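Local atomic coordinates of lipid binding hydrolase (Escherichia coli, PDB entry 2IF6), a protein that is of uncertain function but, as a member of the YaeF/YiiX (C92) family of permuted papain-like enzymes, probably acts as a lipid-binding hydrolase. Residues A[150-154]-A[155-159]; A[19-22]-A[23-26]; A[164-167]-A[168-171]. All coordinates share one frame; numbering follows the deposited sequence.

Contact 1. Residues A[150-154]-A[155-159]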
# COMPACT_ATOMS: atom_id res chain seq x y z
N GLU A 150 19.96 8.51 -5.65
CA GLU A 150 20.47 7.19 -5.30
C GLU A 150 19.82 6.09 -6.14
O GLU A 150 20.51 5.24 -6.69
CB GLU A 150 20.25 6.97 -3.80
CG GLU A 150 20.87 5.73 -3.16
CD GLU A 150 20.68 5.73 -1.61
OE1 GLU A 150 20.68 6.83 -0.97
OE2 GLU A 150 20.51 4.62 -1.04
N ARG A 151 18.49 6.14 -6.28
CA ARG A 151 17.77 5.10 -6.98
C ARG A 151 17.82 5.26 -8.51
O ARG A 151 18.01 4.27 -9.22
CB ARG A 151 16.31 5.05 -6.47
CG ARG A 151 15.30 4.22 -7.26
CD ARG A 151 15.68 2.74 -7.36
NE ARG A 151 16.15 2.19 -6.08
CZ ARG A 151 16.75 1.01 -5.96
NH1 ARG A 151 16.95 0.24 -7.02
NH2 ARG A 151 17.16 0.60 -4.76
N TYR A 152 17.63 6.48 -8.99
CA TYR A 152 17.43 6.75 -10.40
C TYR A 152 18.58 7.47 -11.10
O TYR A 152 18.59 7.50 -12.32
CB TYR A 152 16.20 7.59 -10.64
CG TYR A 152 14.88 6.98 -10.22
CD1 TYR A 152 14.31 5.93 -10.94
CD2 TYR A 152 14.17 7.51 -9.14
CE1 TYR A 152 13.07 5.38 -10.58
CE2 TYR A 152 12.94 6.98 -8.77
CZ TYR A 152 12.39 5.94 -9.49
OH TYR A 152 11.18 5.44 -9.09
N GLY A 153 19.50 8.08 -10.37
CA GLY A 153 20.53 8.88 -10.99
C GLY A 153 19.85 10.07 -11.63
O GLY A 153 19.02 10.73 -11.00
N LYS A 154 20.17 10.36 -12.90
CA LYS A 154 19.52 11.47 -13.61
C LYS A 154 18.23 11.02 -14.31
O LYS A 154 17.43 11.86 -14.71
CB LYS A 154 20.46 12.12 -14.64
CG LYS A 154 21.63 12.85 -14.05
CD LYS A 154 22.45 13.50 -15.17
CE LYS A 154 23.65 14.25 -14.63
NZ LYS A 154 24.75 14.35 -15.66
N ASN A 155 18.03 9.71 -14.45
CA ASN A 155 16.87 9.19 -15.16
C ASN A 155 15.64 9.02 -14.25
O ASN A 155 15.13 7.92 -14.07
CB ASN A 155 17.22 7.87 -15.87
CG ASN A 155 17.89 8.10 -17.24
OD1 ASN A 155 18.20 9.24 -17.62
ND2 ASN A 155 18.12 6.99 -17.99
N ILE A 156 15.20 10.12 -13.65
CA ILE A 156 13.99 10.10 -12.82
C ILE A 156 12.74 10.00 -13.72
O ILE A 156 12.58 10.78 -14.67
CB ILE A 156 13.94 11.31 -11.86
CG1 ILE A 156 15.16 11.28 -10.93
CG2 ILE A 156 12.66 11.30 -11.03
CD1 ILE A 156 15.45 12.63 -10.27
N PRO A 157 11.86 9.00 -13.46
CA PRO A 157 10.66 8.90 -14.31
C PRO A 157 9.55 9.86 -13.84
O PRO A 157 8.53 9.44 -13.27
CB PRO A 157 10.23 7.45 -14.14
CG PRO A 157 10.74 7.05 -12.80
CD PRO A 157 11.91 7.95 -12.44
N LEU A 158 9.76 11.14 -14.14
CA LEU A 158 8.89 12.23 -13.70
C LEU A 158 7.45 12.12 -14.17
O LEU A 158 6.57 12.62 -13.47
CB LEU A 158 9.47 13.58 -14.13
CG LEU A 158 10.74 14.04 -13.38
CD1 LEU A 158 11.24 15.38 -13.90
CD2 LEU A 158 10.51 14.12 -11.89
N GLU A 159 7.22 11.50 -15.32
CA GLU A 159 5.88 11.40 -15.90
C GLU A 159 5.14 10.12 -15.53
O GLU A 159 4.00 9.94 -15.94
CB GLU A 159 5.91 11.52 -17.42
CG GLU A 159 6.73 12.70 -17.93
CD GLU A 159 6.07 14.05 -17.65
OE1 GLU A 159 4.81 14.13 -17.60
OE2 GLU A 159 6.82 15.05 -17.50

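Contact 2. Residues A[19-22]-A[23-26]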
# COMPACT_ATOMS: atom_id res chain seq x y z
N GLN A 19 14.10 3.91 2.54
CA GLN A 19 13.30 4.86 1.77
C GLN A 19 12.09 5.43 2.53
O GLN A 19 11.40 6.30 2.02
CB GLN A 19 12.84 4.28 0.42
CG GLN A 19 11.83 3.16 0.49
CD GLN A 19 12.43 1.81 0.13
OE1 GLN A 19 13.37 1.33 0.79
NE2 GLN A 19 11.89 1.20 -0.94
N SER A 20 11.84 4.94 3.74
CA SER A 20 10.57 5.25 4.41
C SER A 20 10.36 6.75 4.63
O SER A 20 9.29 7.29 4.34
CB SER A 20 10.45 4.47 5.71
OG SER A 20 9.29 4.85 6.41
N LYS A 21 11.40 7.42 5.13
CA LYS A 21 11.35 8.84 5.37
C LYS A 21 11.12 9.68 4.11
O LYS A 21 10.30 10.60 4.09
CB LYS A 21 12.61 9.29 6.14
CG LYS A 21 12.52 10.72 6.61
CD LYS A 21 11.51 10.84 7.75
CE LYS A 21 10.59 12.01 7.48
NZ LYS A 21 10.07 12.62 8.75
N ALA A 22 11.85 9.36 3.04
CA ALA A 22 11.65 10.04 1.77
C ALA A 22 10.21 9.92 1.27
O ALA A 22 9.63 10.88 0.80
CB ALA A 22 12.62 9.48 0.72
N ILE A 23 9.65 8.70 1.37
CA ILE A 23 8.27 8.46 0.98
C ILE A 23 7.32 9.33 1.81
O ILE A 23 6.49 10.03 1.26
CB ILE A 23 7.89 6.96 1.09
CG1 ILE A 23 8.58 6.15 -0.03
CG2 ILE A 23 6.39 6.79 0.96
CD1 ILE A 23 8.55 4.67 0.20
N GLN A 24 7.47 9.32 3.13
CA GLN A 24 6.62 10.14 4.01
C GLN A 24 6.64 11.62 3.61
O GLN A 24 5.60 12.31 3.53
CB GLN A 24 7.11 10.00 5.45
CG GLN A 24 6.92 8.61 6.06
CD GLN A 24 7.35 8.60 7.50
OE1 GLN A 24 8.38 9.18 7.85
NE2 GLN A 24 6.55 7.99 8.35
N LEU A 25 7.83 12.11 3.31
CA LEU A 25 8.02 13.51 2.94
C LEU A 25 7.42 13.87 1.58
O LEU A 25 6.70 14.85 1.46
CB LEU A 25 9.51 13.80 2.94
CG LEU A 25 10.20 14.03 4.28
CD1 LEU A 25 11.67 14.17 3.96
CD2 LEU A 25 9.63 15.27 4.97
N ALA A 26 7.74 13.09 0.55
CA ALA A 26 7.22 13.32 -0.79
C ALA A 26 5.68 13.23 -0.87
O ALA A 26 5.04 13.85 -1.74
CB ALA A 26 7.85 12.31 -1.75

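Contact 3. Residues A[164-167]-A[168-171]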
# COMPACT_ATOMS: atom_id res chain seq x y z
N SER A 164 0.17 6.56 -4.26
CA SER A 164 0.85 6.47 -2.96
C SER A 164 -0.00 5.74 -1.89
O SER A 164 -1.22 5.56 -2.08
CB SER A 164 1.23 7.86 -2.48
OG SER A 164 0.06 8.61 -2.19
N PRO A 165 0.63 5.32 -0.78
CA PRO A 165 -0.17 4.83 0.34
C PRO A 165 -1.14 5.91 0.83
O PRO A 165 -2.30 5.58 1.08
CB PRO A 165 0.88 4.50 1.41
CG PRO A 165 2.12 4.22 0.61
CD PRO A 165 2.08 5.17 -0.54
N GLN A 166 -0.69 7.16 0.98
CA GLN A 166 -1.63 8.23 1.40
C GLN A 166 -2.82 8.35 0.43
O GLN A 166 -3.97 8.56 0.87
CB GLN A 166 -0.91 9.59 1.53
CG GLN A 166 -1.76 10.70 2.21
CD GLN A 166 -2.22 10.37 3.65
OE1 GLN A 166 -1.42 9.99 4.49
NE2 GLN A 166 -3.52 10.53 3.92
N ALA A 167 -2.56 8.23 -0.87
CA ALA A 167 -3.65 8.30 -1.85
C ALA A 167 -4.70 7.22 -1.61
O ALA A 167 -5.88 7.53 -1.63
CB ALA A 167 -3.15 8.26 -3.24
N VAL A 168 -4.28 5.98 -1.33
CA VAL A 168 -5.26 4.91 -1.05
C VAL A 168 -5.99 5.22 0.23
O VAL A 168 -7.21 5.11 0.31
CB VAL A 168 -4.59 3.53 -0.91
CG1 VAL A 168 -5.65 2.45 -0.58
CG2 VAL A 168 -3.79 3.22 -2.18
N PHE A 169 -5.25 5.67 1.24
CA PHE A 169 -5.90 5.96 2.51
C PHE A 169 -7.05 6.93 2.36
O PHE A 169 -8.09 6.76 3.00
CB PHE A 169 -4.88 6.57 3.50
CG PHE A 169 -5.44 6.79 4.87
CD1 PHE A 169 -5.28 5.79 5.86
CD2 PHE A 169 -6.12 7.96 5.20
CE1 PHE A 169 -5.80 5.95 7.11
CE2 PHE A 169 -6.65 8.13 6.49
CZ PHE A 169 -6.49 7.13 7.45
N ASP A 170 -6.85 7.97 1.55
CA ASP A 170 -7.80 9.08 1.40
C ASP A 170 -8.88 8.79 0.36
O ASP A 170 -9.66 9.70 -0.00
CB ASP A 170 -7.03 10.31 0.94
CG ASP A 170 -6.25 10.96 2.06
OD1 ASP A 170 -6.61 10.79 3.25
OD2 ASP A 170 -5.30 11.68 1.72
N ALA A 171 -8.92 7.56 -0.14
CA ALA A 171 -9.97 7.15 -1.06
C ALA A 171 -11.37 7.41 -0.44
O ALA A 171 -11.54 7.20 0.78
CB ALA A 171 -9.80 5.70 -1.43

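Contact 1. Residues A[150-154]-A[155-159]
Between Tyr152 and Asn155 the chain reverses through a type II' beta turn, held by a weak hydrogen bond from Asn155 N to Tyr152 O (3.1 Å). The turn ends helix 142-152: Gly153, with its positive phi of 66°, is the first residue to leave the helical conformation. Asn155 then sits at the centre of an inverse gamma turn, in which Ile156 N donates weakly to Lys154 O at 3.0 Å, and Pro157 centres a second one. This run of tight turns carries the chain back past the last side chain of the helix.

That side chain is the phenol of Tyr152. With CG anti to the carbonyl carbon (chi1 -62°), the ring lies against the pyrrolidine of Pro157 in a CH-pi contact. Pro157 CD lies 3.4 Å from the centroid of the Tyr152 ring and 15° off the ring normal, while Pro157 CG leans over CE1 and CZ. The opposite face of the ring carries CG of Arg151, so the phenol is sandwiched between two aliphatic groups. Its hydroxyl is hydrogen-bonded to Ser102 O, which ties this surface turn to a neighbouring loop. Ile156 packs nearer the base of the tyrosine, its CG1 lying 3.8 Å from Tyr152 CB and 3.9 Å from Gly153 O.

Contact 2. Residues A[19-22]-A[23-26]
Gln19 and Ile23 lie side by side and point the same way, one helical turn apart, with Gln19 CG 3.6 Å from Ile23 CD1. The glutamine chain reaches this place with CG between the backbone N and the carbonyl carbon (chi1 69°), and a bend at chi2 leaves CG, not the amide, as the group that touches the isoleucine. Ile23 also leans on the backbone, its CG1 being 3.5 Å from Gln19 O.

Lys21 and Gln24 meet differently, at about a right angle. The methylene chain of the lysine, folded at chi2 and chi3, passes the amide oxygen of Gln24, whose OE1 is 3.5 Å from Lys21 CD. The other end of that amide is held by Asp30, to whose O NE2 donates. Farther along, Lys21 CE rests 3.8 Å from Leu25 CG, so the aliphatic part of one lysine spans the side chains three and four places ahead. Ser20 faces elsewhere, its OG hydrogen-bonded to both Ser32 OG and Ser15 O, while Ala22, Lys21 and Leu25 touch helix 142-152 through Leu143, Val144 and Lys147.

Beneath these side chains runs a regular backbone pattern. Ile23 N meets Gln19 O nearly head-on (C=O...N 167°), whereas the next three donors are tilted from their carbonyl planes; the last, Ala26 N to Ala22 O, measures 2.9 Å. Four successive i to i+4 bonds of this kind are the mark of an alpha-helix, here the short helix 20-27, which follows strand 10-13 of the main antiparallel sheet.

Contact 3. Residues A[164-167]-A[168-171]
With CG anti to the backbone N (chi1 -170°) and the chain bent at chi2, the side chain of Gln166 folds back over the helix so that its amide meets Asp170. The aspartate reaches back from the next turn, its CG lying beside its own backbone N. The two chains join through Gln166 NE2, which donates to Asp170 OD2 at 3.1 Å with a nearly straight N-H...O angle of 173°. The acceptor lies in the amide plane, but the carboxylate is approached from above its own plane, the two flat groups being turned 51° apart. The other end of the amide is also engaged, OE1 accepting from Ser29 OG, so two bonds fix the rotation of the amide.

Backbone and side chain of Asp170 return to the same residue, for its N donates to Gln166 O at 3.0 Å; this closing bond comes where the chain leaves helical geometry. At the other end, Ser164 OG accepts from Ala167 N (3.0 Å). Val168 sets CG2 3.5 Å from Ser164 O and packs on Phe12 and Ser113, while the Phe169 ring makes a cation-pi contact with Arg73 and an edge-to-face one with Phe12. Pro165 touches Ser113 of helix 112-124 and a possible, unconfirmed Cys-His-Glu triad. The whole is a short, serine N-capped alpha-helix, with an i to i+4 glutamine-aspartate hydrogen bond at its C-terminal end, packed against the main sheet.

Along the chain the order is contact 2, contact 1, contact 3, and none touches another. Contacts 2 and 3 have centres about 14 Å apart and nearest atoms about 5 Å apart; contacts 1 and 2 are about 16 Å apart between centres, and contacts 1 and 3 about 23 Å. Helix 142-152 connects contacts 1 and 2: its end lies in contact 1, and its earlier residues pack on helix 20-27 of contact 2. Strand 161-162 then leads to helix 165-169 of contact 3, against the six-stranded antiparallel sheet. From contact 1 through contact 2 to contact 3 the set thus passes from the surface inward, and contacts 2 and 3 lie beside a possible Cys-His-Glu site.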